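PDB 2POD: mandelate racemase / muconate lactonizing enzyme from Burkholderia pseudomallei, which is of unknown specific function but, as an enolase-superfamily member holding a metal ion in its barrel, is probably a lyase. Local coordinates for residues W50-N53 with R54-E58; L165-D169 with S170-A174; L231-A234 with E235-E239. All blocks are in the same frame, centred on the assembly; numbering follows the deposited sequence.

Interaction 1 (W50-N53 with R54-E58)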
ATOM      1  N   TRP B  50       6.734 -41.196  13.999  1.00 43.56           N
ATOM      2  CA  TRP B  50       5.586 -40.386  14.401  1.00 42.36           C
ATOM      3  C   TRP B  50       4.325 -40.664  13.582  1.00 42.98           C
ATOM      4  O   TRP B  50       3.238 -40.827  14.147  1.00 49.99           O
ATOM      5  CB  TRP B  50       5.948 -38.900  14.355  1.00 45.82           C
ATOM      6  CG  TRP B  50       4.898 -37.998  14.926  1.00 43.62           C
ATOM      7  CD1 TRP B  50       4.699 -37.706  16.238  1.00 46.19           C
ATOM      8  CD2 TRP B  50       3.906 -37.269  14.194  1.00 38.25           C
ATOM      9  NE1 TRP B  50       3.642 -36.837  16.375  1.00 55.41           N
ATOM     10  CE2 TRP B  50       3.140 -36.551  15.133  1.00 43.96           C
ATOM     11  CE3 TRP B  50       3.593 -37.151  12.833  1.00 42.92           C
ATOM     12  CZ2 TRP B  50       2.077 -35.727  14.759  1.00 42.51           C
ATOM     13  CZ3 TRP B  50       2.543 -36.330  12.461  1.00 43.20           C
ATOM     14  CH2 TRP B  50       1.797 -35.628  13.423  1.00 46.33           C
ATOM     15  N   ALA B  51       4.481 -40.715  12.262  1.00 38.30           N
ATOM     16  CA  ALA B  51       3.357 -40.683  11.323  1.00 39.91           C
ATOM     17  C   ALA B  51       2.603 -42.010  11.260  1.00 44.19           C
ATOM     18  O   ALA B  51       1.392 -42.036  11.048  1.00 41.71           O
ATOM     19  CB  ALA B  51       3.853 -40.310   9.931  1.00 36.13           C
ATOM     20  N   ALA B  52       3.337 -43.108  11.425  1.00 50.67           N
ATOM     21  CA  ALA B  52       2.779 -44.452  11.305  1.00 50.43           C
ATOM     22  C   ALA B  52       1.761 -44.761  12.401  1.00 51.72           C
ATOM     23  O   ALA B  52       0.732 -45.377  12.134  1.00 52.27           O
ATOM     24  CB  ALA B  52       3.881 -45.462  11.324  1.00 49.20           C
ATOM     25  N   ASN B  53       2.049 -44.312  13.620  1.00 51.36           N
ATOM     26  CA  ASN B  53       1.149 -44.492  14.754  1.00 57.98           C
ATOM     27  C   ASN B  53      -0.132 -43.660  14.674  1.00 58.56           C
ATOM     28  O   ASN B  53      -1.149 -44.002  15.290  1.00 60.82           O
ATOM     29  CB  ASN B  53       1.884 -44.220  16.070  1.00 59.81           C
ATOM     30  CG  ASN B  53       3.066 -45.151  16.282  1.00 71.36           C
ATOM     31  OD1 ASN B  53       2.952 -46.373  16.127  1.00 66.65           O
ATOM     32  ND2 ASN B  53       4.214 -44.575  16.633  1.00 81.17           N
ATOM     33  N   ARG B  54      -0.083 -42.575  13.906  1.00 54.37           N
ATOM     34  CA  ARG B  54      -1.254 -41.735  13.683  1.00 52.34           C
ATOM     35  C   ARG B  54      -2.178 -42.348  12.639  1.00 50.70           C
ATOM     36  O   ARG B  54      -3.337 -41.959  12.518  1.00 52.47           O
ATOM     37  CB  ARG B  54      -0.831 -40.325  13.263  1.00 54.06           C
ATOM     38  CG  ARG B  54      -0.079 -39.557  14.338  1.00 55.99           C
ATOM     39  CD  ARG B  54      -0.615 -38.150  14.473  1.00 70.80           C
ATOM     40  NE  ARG B  54      -1.724 -38.069  15.421  1.00 77.53           N
ATOM     41  CZ  ARG B  54      -2.448 -36.976  15.645  1.00 78.45           C
ATOM     42  NH1 ARG B  54      -2.190 -35.850  14.989  1.00 71.00           N
ATOM     43  NH2 ARG B  54      -3.438 -37.011  16.529  1.00 79.71           N
ATOM     44  N   LEU B  55      -1.656 -43.320  11.899  1.00 50.05           N
ATOM     45  CA  LEU B  55      -2.288 -43.811  10.689  1.00 49.35           C
ATOM     46  C   LEU B  55      -2.728 -45.271  10.834  1.00 54.42           C
ATOM     47  O   LEU B  55      -3.743 -45.675  10.270  1.00 54.55           O
ATOM     48  CB  LEU B  55      -1.324 -43.653   9.516  1.00 45.23           C
ATOM     49  CG  LEU B  55      -1.831 -43.061   8.197  1.00 41.65           C
ATOM     50  CD1 LEU B  55      -2.596 -41.751   8.363  1.00 41.33           C
ATOM     51  CD2 LEU B  55      -0.666 -42.860   7.272  1.00 32.40           C
ATOM     52  N   ILE B  56      -1.962 -46.049  11.599  1.00 55.70           N
ATOM     53  CA  ILE B  56      -2.257 -47.460  11.839  1.00 53.32           C
ATOM     54  C   ILE B  56      -3.525 -47.635  12.675  1.00 53.52           C
ATOM     55  O   ILE B  56      -3.645 -47.083  13.772  1.00 55.04           O
ATOM     56  CB  ILE B  56      -1.016 -48.214  12.420  1.00 53.51           C
ATOM     57  CG1 ILE B  56      -0.110 -48.659  11.263  1.00 58.24           C
ATOM     58  CG2 ILE B  56      -1.422 -49.441  13.259  1.00 57.74           C
ATOM     59  CD1 ILE B  56       1.369 -48.695  11.582  1.00 58.04           C
ATOM     60  N   GLY B  57      -4.481 -48.379  12.121  1.00 52.58           N
ATOM     61  CA  GLY B  57      -5.789 -48.557  12.746  1.00 53.17           C
ATOM     62  C   GLY B  57      -6.890 -47.676  12.175  1.00 55.37           C
ATOM     63  O   GLY B  57      -8.067 -47.878  12.483  1.00 59.57           O
ATOM     64  N   GLU B  58      -6.511 -46.705  11.339  1.00 56.36           N
ATOM     65  CA  GLU B  58      -7.446 -45.697  10.822  1.00 53.16           C
ATOM     66  C   GLU B  58      -8.044 -46.101   9.477  1.00 50.88           C
ATOM     67  O   GLU B  58      -7.464 -46.904   8.751  1.00 53.25           O
ATOM     68  CB  GLU B  58      -6.752 -44.339  10.689  1.00 54.99           C
ATOM     69  CG  GLU B  58      -6.273 -43.734  12.006  1.00 53.16           C
ATOM     70  CD  GLU B  58      -7.314 -42.838  12.660  1.00 60.61           C
ATOM     71  OE1 GLU B  58      -8.269 -42.415  11.969  1.00 60.30           O
ATOM     72  OE2 GLU B  58      -7.174 -42.550  13.868  1.00 59.76           O
TER
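Ala52 O receives two backbone N-H groups as the last turn of helix 40-55 closes: Leu55 N at 3.2 Å and Ile56 N at 2.8 Å. The two donors arrive differently, Ile56 N almost in line with the carbonyl bond (C=O...N 163°) and Leu55 N from above the carbonyl plane. This is the C-terminal end of a helix in the N-terminal capping domain of the enolase superfamily, and it runs into a type II beta turn from Leu55 to Glu58, with Gly57 at its positive-phi position and Glu58 N bonded to Leu55 O at 3.1 Å. Within the turn, the backbones of Gly57 and Glu58 bond to Ile5, and the Glu58 carboxylate forms a salt bridge with Arg65.

On a partly exposed flank, Trp50 and Arg54 meet one turn apart. With its CG anti to the backbone N (chi1 -172°), the indole projects outward and leans toward the helix C-terminus, presenting a face to the aliphatic part of Arg54. The guanidinium plane is inclined 56° to the ring, and the CD methylene, not the charged group, lies over the face; Leu70 packs against both residues. Ile56 folds back over the helix end, its CD1 lying 4.1 Å from Ala52 CB, and both side chains rest on Thr399. The Trp50-Arg54 contact is CH-pi: Arg54 CD sits 3.9 Å from the centroid of the Trp50 six-membered ring.

Interaction 2 (L165-D169 with S170-A174)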
ATOM      1  N   LEU B 165      16.879 -30.743 -32.165  1.00 62.21           N
ATOM      2  CA  LEU B 165      16.434 -31.422 -33.391  1.00 59.28           C
ATOM      3  C   LEU B 165      15.955 -32.854 -33.141  1.00 58.24           C
ATOM      4  O   LEU B 165      14.970 -33.306 -33.736  1.00 60.54           O
ATOM      5  CB  LEU B 165      17.553 -31.414 -34.435  1.00 60.12           C
ATOM      6  CG  LEU B 165      17.864 -30.075 -35.118  1.00 63.39           C
ATOM      7  CD1 LEU B 165      19.252 -30.106 -35.761  1.00 54.02           C
ATOM      8  CD2 LEU B 165      16.789 -29.691 -36.145  1.00 60.78           C
ATOM      9  N   ASP B 166      16.651 -33.544 -32.242  1.00 56.78           N
ATOM     10  CA  ASP B 166      16.302 -34.896 -31.825  1.00 59.68           C
ATOM     11  C   ASP B 166      14.978 -34.958 -31.050  1.00 61.74           C
ATOM     12  O   ASP B 166      14.170 -35.865 -31.272  1.00 65.85           O
ATOM     13  CB  ASP B 166      17.457 -35.493 -31.007  1.00 60.15           C
ATOM     14  CG  ASP B 166      17.160 -36.883 -30.484  1.00 65.17           C
ATOM     15  OD1 ASP B 166      17.558 -37.159 -29.335  1.00 65.75           O
ATOM     16  OD2 ASP B 166      16.545 -37.699 -31.210  1.00 71.49           O
ATOM     17  N   LEU B 167      14.754 -34.000 -30.154  1.00 60.35           N
ATOM     18  CA  LEU B 167      13.491 -33.928 -29.414  1.00 59.53           C
ATOM     19  C   LEU B 167      12.306 -33.579 -30.306  1.00 60.14           C
ATOM     20  O   LEU B 167      11.210 -34.111 -30.124  1.00 59.72           O
ATOM     21  CB  LEU B 167      13.586 -32.939 -28.252  1.00 57.05           C
ATOM     22  CG  LEU B 167      14.362 -33.441 -27.037  1.00 56.42           C
ATOM     23  CD1 LEU B 167      14.848 -32.286 -26.211  1.00 48.53           C
ATOM     24  CD2 LEU B 167      13.545 -34.413 -26.194  1.00 59.12           C
ATOM     25  N   LEU B 168      12.544 -32.696 -31.271  1.00 62.83           N
ATOM     26  CA  LEU B 168      11.535 -32.303 -32.245  1.00 65.55           C
ATOM     27  C   LEU B 168      11.100 -33.453 -33.164  1.00 67.98           C
ATOM     28  O   LEU B 168       9.943 -33.500 -33.591  1.00 69.53           O
ATOM     29  CB  LEU B 168      12.040 -31.119 -33.071  1.00 69.09           C
ATOM     30  CG  LEU B 168      10.994 -30.269 -33.796  1.00 68.22           C
ATOM     31  CD1 LEU B 168      10.403 -29.226 -32.859  1.00 76.64           C
ATOM     32  CD2 LEU B 168      11.613 -29.614 -35.018  1.00 75.22           C
ATOM     33  N   ASP B 169      12.026 -34.370 -33.452  1.00 68.68           N
ATOM     34  CA  ASP B 169      11.738 -35.558 -34.262  1.00 70.09           C
ATOM     35  C   ASP B 169      10.790 -36.543 -33.576  1.00 69.51           C
ATOM     36  O   ASP B 169       9.961 -37.169 -34.239  1.00 68.99           O
ATOM     37  CB  ASP B 169      13.034 -36.275 -34.654  1.00 74.26           C
ATOM     38  CG  ASP B 169      13.085 -36.633 -36.136  1.00 81.25           C
ATOM     39  OD1 ASP B 169      12.093 -37.176 -36.674  1.00 79.73           O
ATOM     40  OD2 ASP B 169      14.131 -36.370 -36.766  1.00 89.78           O
ATOM     41  N   SER B 170      10.912 -36.676 -32.256  1.00 68.05           N
ATOM     42  CA  SER B 170       9.980 -37.492 -31.474  1.00 65.88           C
ATOM     43  C   SER B 170       8.691 -36.743 -31.127  1.00 66.05           C
ATOM     44  O   SER B 170       7.709 -37.347 -30.686  1.00 67.49           O
ATOM     45  CB  SER B 170      10.653 -38.047 -30.214  1.00 66.25           C
ATOM     46  OG  SER B 170      11.317 -37.029 -29.487  1.00 72.62           O
ATOM     47  N   GLY B 171       8.698 -35.429 -31.340  1.00 63.53           N
ATOM     48  CA  GLY B 171       7.482 -34.627 -31.270  1.00 61.32           C
ATOM     49  C   GLY B 171       7.375 -33.809 -29.997  1.00 61.12           C
ATOM     50  O   GLY B 171       6.344 -33.191 -29.741  1.00 62.36           O
ATOM     51  N   ILE B 172       8.446 -33.815 -29.205  1.00 58.48           N
ATOM     52  CA  ILE B 172       8.543 -33.025 -27.985  1.00 55.37           C
ATOM     53  C   ILE B 172       8.887 -31.576 -28.347  1.00 57.14           C
ATOM     54  O   ILE B 172       9.948 -31.303 -28.929  1.00 59.31           O
ATOM     55  CB  ILE B 172       9.576 -33.655 -26.997  1.00 54.48           C
ATOM     56  CG1 ILE B 172       8.960 -34.866 -26.292  1.00 52.25           C
ATOM     57  CG2 ILE B 172      10.069 -32.647 -25.958  1.00 53.87           C
ATOM     58  CD1 ILE B 172       9.979 -35.849 -25.711  1.00 43.71           C
ATOM     59  N   THR B 173       7.973 -30.661 -28.018  1.00 52.84           N
ATOM     60  CA  THR B 173       8.107 -29.247 -28.398  1.00 55.69           C
ATOM     61  C   THR B 173       8.546 -28.323 -27.255  1.00 53.10           C
ATOM     62  O   THR B 173       8.395 -27.100 -27.359  1.00 54.71           O
ATOM     63  CB  THR B 173       6.817 -28.678 -29.046  1.00 54.96           C
ATOM     64  OG1 THR B 173       5.690 -28.937 -28.199  1.00 55.10           O
ATOM     65  CG2 THR B 173       6.572 -29.291 -30.420  1.00 59.45           C
ATOM     66  N   ALA B 174       9.105 -28.901 -26.188  1.00 51.81           N
ATOM     67  CA  ALA B 174       9.680 -28.112 -25.086  1.00 53.20           C
ATOM     68  C   ALA B 174      10.808 -28.811 -24.317  1.00 52.73           C
ATOM     69  O   ALA B 174      10.692 -29.984 -23.968  1.00 52.55           O
ATOM     70  CB  ALA B 174       8.583 -27.637 -24.128  1.00 49.62           C
TER
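Leu167 and Ile172 pack against each other across the end of helix 160-170, Leu167 CD2 lying 3.9 Å from both CD1 and CG2 of Ile172. The two side chains meet at a slant, one methyl of the leucine, CD2, touching both branches of the isoleucine. Ile172 has CG2 anti to its amide nitrogen and CG1 anti to the carbonyl carbon (chi1 -77°), which turns the two branches toward that methyl. Asn121 and Arg350 adjoin Leu167, and Thr119 and Tyr353 adjoin Ile172, so this buried side of the contact lies against strand 117-122 and helix 350-356.

The backbone that carries this pair forms a Schellman motif, with Gly171 as the C-prime residue at positive phi (104°). Ile172 N donates to Leu167 O at 2.9 Å, and Gly171 N makes a weak bond to Leu168 O at 3.2 Å and shares its hydrogen with Leu167 O in another weak bond. Ser170 OG bends back to donate to Leu167 O at 3.0 Å, from the opposite face of the carbonyl plane to Ile172 N; this oxygen is thus gripped from both faces. The chain thereby leaves the helix and turns into strand 174-177 of the barrel.

The outer side is looser and more polar. Ser170 N reaches Asp166 O in a weak 3.5 Å bond, the last of the i-to-i+4 pattern to be fairly straight. Asp169 is exposed to solvent, whereas the carboxylate of Asp166, though also on the surface, is engaged by Arg350 in a salt bridge.

Interaction 3 (L231-A234 with E235-E239)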
ATOM      1  N   LEU B 231      18.978 -10.709 -11.945  1.00 41.66           N
ATOM      2  CA  LEU B 231      18.440  -9.642 -12.788  1.00 42.03           C
ATOM      3  C   LEU B 231      19.274  -9.465 -14.056  1.00 43.29           C
ATOM      4  O   LEU B 231      18.742  -9.291 -15.154  1.00 45.80           O
ATOM      5  CB  LEU B 231      18.397  -8.323 -12.005  1.00 41.06           C
ATOM      6  CG  LEU B 231      17.444  -8.185 -10.808  1.00 46.41           C
ATOM      7  CD1 LEU B 231      17.609  -6.823 -10.106  1.00 28.57           C
ATOM      8  CD2 LEU B 231      15.991  -8.415 -11.214  1.00 47.58           C
ATOM      9  N   GLN B 232      20.587  -9.526 -13.870  1.00 45.30           N
ATOM     10  CA  GLN B 232      21.580  -9.444 -14.934  1.00 43.42           C
ATOM     11  C   GLN B 232      21.444 -10.580 -15.944  1.00 43.91           C
ATOM     12  O   GLN B 232      21.568 -10.357 -17.150  1.00 42.52           O
ATOM     13  CB  GLN B 232      22.965  -9.495 -14.293  1.00 44.00           C
ATOM     14  CG  GLN B 232      24.030  -8.704 -14.993  1.00 50.78           C
ATOM     15  CD  GLN B 232      25.423  -9.100 -14.537  1.00 53.72           C
ATOM     16  OE1 GLN B 232      26.331  -9.252 -15.354  1.00 67.83           O
ATOM     17  NE2 GLN B 232      25.599  -9.269 -13.227  1.00 39.12           N
ATOM     18  N   ILE B 233      21.186 -11.791 -15.444  1.00 45.44           N
ATOM     19  CA  ILE B 233      20.909 -12.952 -16.291  1.00 45.88           C
ATOM     20  C   ILE B 233      19.578 -12.821 -17.039  1.00 45.40           C
ATOM     21  O   ILE B 233      19.522 -13.049 -18.252  1.00 49.88           O
ATOM     22  CB  ILE B 233      20.981 -14.285 -15.492  1.00 46.64           C
ATOM     23  CG1 ILE B 233      22.424 -14.596 -15.084  1.00 48.12           C
ATOM     24  CG2 ILE B 233      20.440 -15.438 -16.313  1.00 38.47           C
ATOM     25  CD1 ILE B 233      22.546 -15.455 -13.825  1.00 51.69           C
ATOM     26  N   ALA B 234      18.523 -12.436 -16.320  1.00 46.83           N
ATOM     27  CA  ALA B 234      17.184 -12.227 -16.907  1.00 47.69           C
ATOM     28  C   ALA B 234      17.156 -11.200 -18.039  1.00 47.47           C
ATOM     29  O   ALA B 234      16.472 -11.404 -19.035  1.00 48.95           O
ATOM     30  CB  ALA B 234      16.170 -11.850 -15.830  1.00 47.50           C
ATOM     31  N   GLU B 235      17.898 -10.105 -17.869  1.00 49.61           N
ATOM     32  CA  GLU B 235      18.088  -9.104 -18.920  1.00 54.41           C
ATOM     33  C   GLU B 235      18.778  -9.675 -20.171  1.00 54.33           C
ATOM     34  O   GLU B 235      18.388  -9.358 -21.298  1.00 53.47           O
ATOM     35  CB  GLU B 235      18.852  -7.886 -18.366  1.00 56.99           C
ATOM     36  CG  GLU B 235      19.242  -6.808 -19.400  1.00 59.04           C
ATOM     37  CD  GLU B 235      18.060  -5.987 -19.920  1.00 68.77           C
ATOM     38  OE1 GLU B 235      16.985  -5.977 -19.278  1.00 73.40           O
ATOM     39  OE2 GLU B 235      18.215  -5.338 -20.978  1.00 70.55           O
ATOM     40  N   ALA B 236      19.780 -10.528 -19.962  1.00 52.51           N
ATOM     41  CA  ALA B 236      20.493 -11.183 -21.060  1.00 52.17           C
ATOM     42  C   ALA B 236      19.635 -12.215 -21.807  1.00 52.92           C
ATOM     43  O   ALA B 236      19.814 -12.424 -23.012  1.00 55.43           O
ATOM     44  CB  ALA B 236      21.779 -11.815 -20.554  1.00 48.12           C
ATOM     45  N   LEU B 237      18.700 -12.838 -21.091  1.00 51.84           N
ATOM     46  CA  LEU B 237      17.833 -13.876 -21.650  1.00 46.75           C
ATOM     47  C   LEU B 237      16.618 -13.316 -22.403  1.00 50.57           C
ATOM     48  O   LEU B 237      15.918 -14.066 -23.099  1.00 53.37           O
ATOM     49  CB  LEU B 237      17.369 -14.836 -20.552  1.00 45.66           C
ATOM     50  CG  LEU B 237      18.384 -15.828 -19.982  1.00 38.26           C
ATOM     51  CD1 LEU B 237      17.753 -16.610 -18.848  1.00 38.75           C
ATOM     52  CD2 LEU B 237      18.875 -16.782 -21.062  1.00 37.13           C
ATOM     53  N   ARG B 238      16.383 -12.009 -22.262  1.00 48.61           N
ATOM     54  CA  ARG B 238      15.259 -11.309 -22.899  1.00 51.78           C
ATOM     55  C   ARG B 238      15.222 -11.490 -24.417  1.00 51.55           C
ATOM     56  O   ARG B 238      14.162 -11.735 -24.994  1.00 54.36           O
ATOM     57  CB  ARG B 238      15.302  -9.822 -22.536  1.00 53.30           C
ATOM     58  CG  ARG B 238      14.199  -8.960 -23.136  1.00 59.23           C
ATOM     59  CD  ARG B 238      14.318  -7.518 -22.666  1.00 73.85           C
ATOM     60  NE  ARG B 238      14.222  -7.420 -21.209  1.00 78.80           N
ATOM     61  CZ  ARG B 238      13.093  -7.199 -20.538  1.00 78.67           C
ATOM     62  NH1 ARG B 238      11.940  -7.038 -21.182  1.00 73.81           N
ATOM     63  NH2 ARG B 238      13.121  -7.137 -19.213  1.00 71.76           N
ATOM     64  N   GLU B 239      16.397 -11.391 -25.033  1.00 54.81           N
ATOM     65  CA  GLU B 239      16.611 -11.597 -26.466  1.00 57.30           C
ATOM     66  C   GLU B 239      16.112 -12.958 -26.998  1.00 58.16           C
ATOM     67  O   GLU B 239      15.555 -13.039 -28.096  1.00 58.02           O
ATOM     68  CB  GLU B 239      18.104 -11.433 -26.750  1.00 57.93           C
ATOM     69  CG  GLU B 239      18.475 -11.216 -28.205  1.00 71.80           C
ATOM     70  CD  GLU B 239      19.889 -11.680 -28.507  1.00 79.82           C
ATOM     71  OE1 GLU B 239      20.061 -12.507 -29.428  1.00 87.41           O
ATOM     72  OE2 GLU B 239      20.827 -11.225 -27.820  1.00 80.05           O
TER
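Leu231 O accepts the amide of Glu235 and Ile233 O that of Leu237, both at 3.0 Å, as the last turns of helix 227-237 run their course. This helix is the crossover of the beta-alpha-beta unit 216-220, 227-237, 244-246 in the enolase-type barrel. Among the backbone bonds, Glu235 N meets Leu231 O at 162° about the hydrogen, while Leu237 N is less straight toward Ile233 O and also makes a weak i-to-i+3 bond to Ala234 O, consistent with the helix drawing to its end here.

The apolar contact is made by Ile233 and Leu237, which lie side by side and point the same way. Both are buried and pack on Phe180 and Phe221, consistent with a face turned toward the barrel; Ala234, by contrast, adjoins Tyr260 of helix 257-263.

Charged groups occupy the outer side. Glu235 swings CG away from its own amide nitrogen (chi1 174°) and bends at chi2, and its OE1 faces Arg238 NE in a long salt bridge of 3.7 Å; it also packs on Leu265 of the second subunit. Within the inward pair, the meeting atoms are Ile233 CG2 and Leu237 CD1, 3.9 Å apart.

Overall arrangement
All three interactions are local, each at the C-terminal end of a helix, and each combines buried apolar residues with a more exposed polar side. Interaction 1 belongs to the N-terminal domain, whereas interactions 2 and 3 both lie in the barrel domain, with centres about 26 Å apart; interaction 1 is on the opposite side of the chain's centre from either, its centre about 46 and 49 Å away. Their chemistry differs: interaction 1 sets an aromatic face against an arginine, interaction 2 ends its helix on a glycine, and interaction 3 joins two buried aliphatic side chains on one face and has a long ion pair on another. Of the three, interaction 3 alone touches another subunit.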